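Local atomic coordinates of glycoprotein (Chandipura virus, PDB entry 5MDM), a protein that probably attaches the virion to host receptors and, at the acidic pH of the endosome, changes shape to drive fusion of the viral and endosomal membranes. Residues 13-18 and 326-331; 194-199 and 245-250. One frame throughout, in Å; residues are numbered along the deposited sequence.

Interaction 1: 13-18 and 326-331; sequences DWKPVT and LSFAHT
The methyl of Ala329 is the bump that rests on one face of the Trp14 indole, offset toward its rim. Its CB lies 3.7 Å from the centroid of the six-membered ring of Trp14 and 21° off the normal, a CH-pi contact. A chi1 of -62° sets CG of Trp14 beside the backbone N, and the indole reaches across residues 327-329 of strand 325-338, with CE3 near Phe328 O. The Phe328 ring crosses the Lys15 side chain obliquely, CE2 3.7 Å from CB of Lys15, with CE and NZ of the lysine near CZ. Val17 wedges its CG2 between two residues of the other segment, 3.8 Å from CG of Leu326 and 3.7 Å from CB of Phe328. Trp291 of the helix 270-295 packs on both Val17 and Leu326.

The backbones hold this fit in place. Lys15 N bonds to Phe328 O (3.0 Å, 170° at the hydrogen), Phe328 N returns to Lys15 O (2.9 Å), and Val17 N reaches Leu326 O (2.8 Å). Lys15 and Phe328 thus form a hydrogen-bonded antiparallel pair, joining short strand 15-16 to strand 325-338, which also pairs with 316-322 in the same antiparallel sheet; 326-331 lies within the rhabdovirus glycoprotein central domain.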
loop_
_atom_site.group_PDB
_atom_site.type_symbol
_atom_site.label_atom_id
_atom_site.label_comp_id
_atom_site.label_asym_id
_atom_site.label_seq_id
_atom_site.Cartn_x
_atom_site.Cartn_y
_atom_site.Cartn_z
ATOM N N ASP A 13 34.263 24.191 11.664
ATOM C CA ASP A 13 34.752 25.560 11.596
ATOM C C ASP A 13 33.749 26.424 10.833
ATOM O O ASP A 13 33.647 26.341 9.605
ATOM C CB ASP A 13 36.123 25.608 10.922
ATOM C CG ASP A 13 36.744 26.989 10.965
ATOM O OD1 ASP A 13 36.537 27.705 11.969
ATOM O OD2 ASP A 13 37.437 27.361 9.994
ATOM N N TRP A 14 33.003 27.244 11.571
ATOM C CA TRP A 14 31.958 28.077 10.982
ATOM C C TRP A 14 32.474 29.434 10.508
ATOM O O TRP A 14 33.362 30.029 11.122
ATOM C CB TRP A 14 30.801 28.275 11.967
ATOM C CG TRP A 14 30.110 27.002 12.360
ATOM C CD1 TRP A 14 30.376 26.233 13.452
ATOM C CD2 TRP A 14 29.038 26.348 11.659
ATOM N NE1 TRP A 14 29.538 25.142 13.479
ATOM C CE2 TRP A 14 28.709 25.189 12.390
ATOM C CE3 TRP A 14 28.327 26.631 10.486
ATOM C CZ2 TRP A 14 27.701 24.313 11.987
ATOM C CZ3 TRP A 14 27.329 25.759 10.087
ATOM C CH2 TRP A 14 27.024 24.617 10.837
ATOM N N LYS A 15 31.909 29.909 9.403
ATOM C CA LYS A 15 32.207 31.230 8.866
ATOM C C LYS A 15 30.895 31.849 8.402
ATOM O O LYS A 15 29.995 31.134 7.961
ATOM C CB LYS A 15 33.185 31.131 7.693
ATOM C CG LYS A 15 34.560 30.583 8.056
ATOM C CD LYS A 15 35.165 29.796 6.900
ATOM C CE LYS A 15 35.208 30.620 5.619
ATOM N NZ LYS A 15 35.697 29.818 4.463
ATOM N N PRO A 16 30.772 33.178 8.511
ATOM C CA PRO A 16 29.536 33.857 8.105
ATOM C C PRO A 16 29.282 33.765 6.602
ATOM O O PRO A 16 30.201 33.956 5.804
ATOM C CB PRO A 16 29.789 35.312 8.509
ATOM C CG PRO A 16 30.836 35.235 9.564
ATOM C CD PRO A 16 31.716 34.098 9.160
ATOM N N VAL A 17 28.041 33.466 6.231
ATOM C CA VAL A 17 27.644 33.434 4.829
ATOM C C VAL A 17 27.629 34.849 4.267
ATOM O O VAL A 17 27.003 35.742 4.837
ATOM C CB VAL A 17 26.245 32.811 4.654
ATOM C CG1 VAL A 17 25.793 32.917 3.210
ATOM C CG2 VAL A 17 26.251 31.360 5.109
ATOM N N THR A 18 28.325 35.055 3.154
ATOM C CA THR A 18 28.405 36.379 2.545
ATOM C C THR A 18 27.955 36.392 1.084
ATOM O O THR A 18 27.081 37.173 0.706
ATOM C CB THR A 18 29.831 36.971 2.645
ATOM O OG1 THR A 18 30.773 36.075 2.041
ATOM C CG2 THR A 18 30.212 37.200 4.100
ATOM N N LEU A 326 23.614 34.115 9.742
ATOM C CA LEU A 326 23.682 32.910 8.925
ATOM C C LEU A 326 25.130 32.507 8.695
ATOM O O LEU A 326 25.915 33.262 8.117
ATOM C CB LEU A 326 22.991 33.122 7.579
ATOM C CG LEU A 326 22.881 31.880 6.688
ATOM C CD1 LEU A 326 21.836 30.911 7.229
ATOM C CD2 LEU A 326 22.571 32.263 5.248
ATOM N N SER A 327 25.477 31.310 9.151
ATOM C CA SER A 327 26.832 30.807 9.005
ATOM C C SER A 327 26.837 29.463 8.290
ATOM O O SER A 327 25.917 28.656 8.441
ATOM C CB SER A 327 27.499 30.676 10.372
ATOM O OG SER A 327 27.456 31.907 11.072
ATOM N N PHE A 328 27.881 29.232 7.504
ATOM C CA PHE A 328 28.057 27.958 6.832
ATOM C C PHE A 328 29.319 27.279 7.348
ATOM O O PHE A 328 30.125 27.892 8.048
ATOM C CB PHE A 328 28.161 28.165 5.324
ATOM C CG PHE A 328 29.512 28.633 4.873
ATOM C CD1 PHE A 328 30.373 27.770 4.212
ATOM C CD2 PHE A 328 29.928 29.929 5.119
ATOM C CE1 PHE A 328 31.619 28.194 3.801
ATOM C CE2 PHE A 328 31.170 30.358 4.711
ATOM C CZ PHE A 328 32.019 29.489 4.050
ATOM N N ALA A 329 29.488 26.008 7.005
ATOM C CA ALA A 329 30.721 25.301 7.322
ATOM C C ALA A 329 30.938 24.149 6.351
ATOM O O ALA A 329 30.005 23.408 6.043
ATOM C CB ALA A 329 30.693 24.792 8.748
ATOM N N HIS A 330 32.165 24.009 5.857
ATOM C CA HIS A 330 32.522 22.847 5.054
ATOM C C HIS A 330 32.444 21.605 5.927
ATOM O O HIS A 330 32.762 21.653 7.114
ATOM C CB HIS A 330 33.927 22.991 4.466
ATOM C CG HIS A 330 33.971 23.761 3.184
ATOM N ND1 HIS A 330 34.031 25.137 3.144
ATOM C CD2 HIS A 330 33.957 23.347 1.896
ATOM C CE1 HIS A 330 34.055 25.538 1.885
ATOM N NE2 HIS A 330 34.011 24.471 1.107
ATOM N N THR A 331 32.007 20.498 5.342
ATOM C CA THR A 331 31.939 19.241 6.074
ATOM C C THR A 331 31.742 18.089 5.108
ATOM O O THR A 331 31.506 18.300 3.923
ATOM C CB THR A 331 30.780 19.231 7.086
ATOM O OG1 THR A 331 30.878 18.067 7.912
ATOM C CG2 THR A 331 29.441 19.226 6.367
#

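Interaction 2: 194-199 and 245-250; sequences TKEIAA and QEKHLL
This is a polar, loop-to-turn contact at the surface, in which two side chains, Gln245 and Lys247, reach across to the backbone of the connection between strands 180-192 and 202-205. The geometry supports that reading: the closest CA atoms, those of Ile197 and Gln245, are 6.8 Å apart, and every hydrogen bond between the segments uses a side-chain atom of 245-250 and a main-chain atom of 194-199.

The amide of Gln245 grips the loop at two points. Its OE1 accepts from Ile197 N at 3.0 Å, with 143° at the hydrogen and the donor tilted 24° from the carbonyl plane. On the other arm of the amide, NE2 gives a straight but weak bond to Lys195 O, 3.3 Å long. Both ends are engaged, which would limit rotation of the amide about its last torsion. The side chain spans the gap because CG stands anti to the backbone N (chi1 -160°) and the chain stays extended beyond it.

Lys247, two residues after Gln245, runs alongside Ile197, the two side chains passing in opposite directions, with CD of Lys247 3.6 Å from CG2 of Ile197. Its ammonium adds a weak hydrogen bond from NZ to Ile197 O (3.4 Å) and a long salt bridge to Glu196, where NZ and OE2 are 3.9 Å apart.

Ile197, buried, points toward 245-250 and also touches Tyr191 of strand 180-192, Ile202 of strand 202-205 and Ile244 of strand 243-244. Gln245 N is hydrogen-bonded to the Glu39 carboxylate of strand 36-49, Gln245 touches Tyr191, and Leu249 meets Val189 and Ile202, so the tight turn between strands 243-244 and 247-248 lies against the four-stranded antiparallel sheet.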
loop_
_atom_site.group_PDB
_atom_site.type_symbol
_atom_site.label_atom_id
_atom_site.label_comp_id
_atom_site.label_asym_id
_atom_site.label_seq_id
_atom_site.Cartn_x
_atom_site.Cartn_y
_atom_site.Cartn_z
ATOM N N THR A 194 43.936 6.773 -5.112
ATOM C CA THR A 194 45.321 6.543 -4.726
ATOM C C THR A 194 45.529 5.185 -4.061
ATOM O O THR A 194 46.480 4.471 -4.378
ATOM C CB THR A 194 45.796 7.639 -3.766
ATOM O OG1 THR A 194 45.684 7.174 -2.415
ATOM C CG2 THR A 194 44.948 8.892 -3.942
ATOM N N LYS A 195 44.642 4.837 -3.133
ATOM C CA LYS A 195 44.758 3.589 -2.386
ATOM C C LYS A 195 44.476 2.376 -3.267
ATOM O O LYS A 195 43.943 2.503 -4.370
ATOM C CB LYS A 195 43.801 3.584 -1.189
ATOM C CG LYS A 195 43.864 4.833 -0.325
ATOM C CD LYS A 195 42.911 4.745 0.861
ATOM C CE LYS A 195 43.116 5.914 1.820
ATOM N NZ LYS A 195 42.391 5.742 3.112
ATOM N N GLU A 196 44.843 1.200 -2.769
ATOM C CA GLU A 196 44.550 -0.059 -3.441
ATOM C C GLU A 196 43.066 -0.386 -3.302
ATOM O O GLU A 196 42.508 -0.296 -2.208
ATOM C CB GLU A 196 45.391 -1.179 -2.829
ATOM C CG GLU A 196 45.191 -2.545 -3.462
ATOM C CD GLU A 196 45.809 -2.641 -4.840
ATOM O OE1 GLU A 196 46.677 -3.519 -5.042
ATOM O OE2 GLU A 196 45.426 -1.844 -5.722
ATOM N N ILE A 197 42.430 -0.764 -4.406
ATOM C CA ILE A 197 40.998 -1.052 -4.404
ATOM C C ILE A 197 40.638 -2.219 -3.474
ATOM O O ILE A 197 41.261 -3.281 -3.517
ATOM C CB ILE A 197 40.464 -1.308 -5.841
ATOM C CG1 ILE A 197 38.945 -1.477 -5.838
ATOM C CG2 ILE A 197 41.133 -2.512 -6.474
ATOM C CD1 ILE A 197 38.195 -0.196 -6.087
ATOM N N ALA A 198 39.642 -2.002 -2.620
ATOM C CA ALA A 198 39.173 -3.032 -1.695
ATOM C C ALA A 198 37.718 -2.788 -1.302
ATOM O O ALA A 198 37.234 -1.656 -1.347
ATOM C CB ALA A 198 40.053 -3.078 -0.466
ATOM N N ALA A 199 37.034 -3.856 -0.906
ATOM C CA ALA A 199 35.605 -3.799 -0.605
ATOM C C ALA A 199 35.227 -2.676 0.360
ATOM O O ALA A 199 34.168 -2.066 0.225
ATOM C CB ALA A 199 35.127 -5.141 -0.066
ATOM N N GLN A 245 39.624 -0.608 -11.334
ATOM C CA GLN A 245 41.047 -0.333 -11.135
ATOM C C GLN A 245 41.866 -1.484 -11.700
ATOM O O GLN A 245 42.794 -1.977 -11.060
ATOM C CB GLN A 245 41.385 -0.104 -9.659
ATOM C CG GLN A 245 42.695 0.646 -9.442
ATOM C CD GLN A 245 43.011 0.868 -7.978
ATOM O OE1 GLN A 245 43.118 -0.082 -7.203
ATOM N NE2 GLN A 245 43.162 2.132 -7.591
ATOM N N GLU A 246 41.477 -1.916 -12.899
ATOM C CA GLU A 246 42.147 -2.985 -13.635
ATOM C C GLU A 246 42.287 -4.283 -12.840
ATOM O O GLU A 246 43.236 -5.039 -13.024
ATOM C CB GLU A 246 43.498 -2.504 -14.173
ATOM C CG GLU A 246 43.373 -1.412 -15.226
ATOM C CD GLU A 246 44.717 -0.891 -15.701
ATOM O OE1 GLU A 246 44.735 0.145 -16.398
ATOM O OE2 GLU A 246 45.753 -1.514 -15.382
ATOM N N LYS A 247 41.333 -4.536 -11.956
ATOM C CA LYS A 247 41.317 -5.771 -11.183
ATOM C C LYS A 247 39.893 -6.294 -11.127
ATOM O O LYS A 247 38.944 -5.511 -11.079
ATOM C CB LYS A 247 41.821 -5.526 -9.756
ATOM C CG LYS A 247 43.254 -5.034 -9.653
ATOM C CD LYS A 247 43.534 -4.512 -8.257
ATOM C CE LYS A 247 43.032 -5.488 -7.199
ATOM N NZ LYS A 247 43.133 -4.937 -5.817
ATOM N N HIS A 248 39.757 -7.618 -11.143
ATOM C CA HIS A 248 38.474 -8.283 -10.928
ATOM C C HIS A 248 37.700 -7.702 -9.727
ATOM O O HIS A 248 38.174 -7.738 -8.591
ATOM C CB HIS A 248 38.730 -9.770 -10.710
ATOM C CG HIS A 248 39.918 -10.051 -9.841
ATOM N ND1 HIS A 248 41.205 -10.102 -10.333
ATOM C CD2 HIS A 248 40.018 -10.280 -8.509
ATOM C CE1 HIS A 248 42.045 -10.356 -9.345
ATOM N NE2 HIS A 248 41.350 -10.472 -8.227
ATOM N N LEU A 249 36.508 -7.169 -9.983
ATOM C CA LEU A 249 35.736 -6.494 -8.939
ATOM C C LEU A 249 35.021 -7.455 -7.988
ATOM O O LEU A 249 35.031 -7.261 -6.772
ATOM C CB LEU A 249 34.721 -5.521 -9.556
ATOM C CG LEU A 249 33.729 -4.909 -8.561
ATOM C CD1 LEU A 249 34.463 -4.073 -7.524
ATOM C CD2 LEU A 249 32.652 -4.091 -9.264
ATOM N N LEU A 250 34.393 -8.479 -8.555
ATOM C CA LEU A 250 33.602 -9.435 -7.781
ATOM C C LEU A 250 34.339 -10.156 -6.631
ATOM O O LEU A 250 33.819 -10.219 -5.514
ATOM C CB LEU A 250 32.926 -10.444 -8.719
ATOM C CG LEU A 250 31.909 -11.406 -8.108
ATOM C CD1 LEU A 250 30.718 -10.651 -7.549
ATOM C CD2 LEU A 250 31.456 -12.412 -9.141
#

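Interactions 1 and 2 are separate in space: their centres lie 36 Å apart and their nearest atoms about 16 Å apart, so neither touches the other. Along the chain they are nested, since both segments of interaction 2 fall within the 307 residues between 13-18 and 326-331. They also differ in kind, interaction 1 being a backbone-paired antiparallel strand contact and interaction 2 a set of side-chain bonds to a loop. Residues 245-250 and the helix 270-295, whose Trp291 packs on interaction 1, both belong to the region assigned by similarity to trimerization, yet no other protein chain of this assembly touches either contact. Both lie away from the known functional sites.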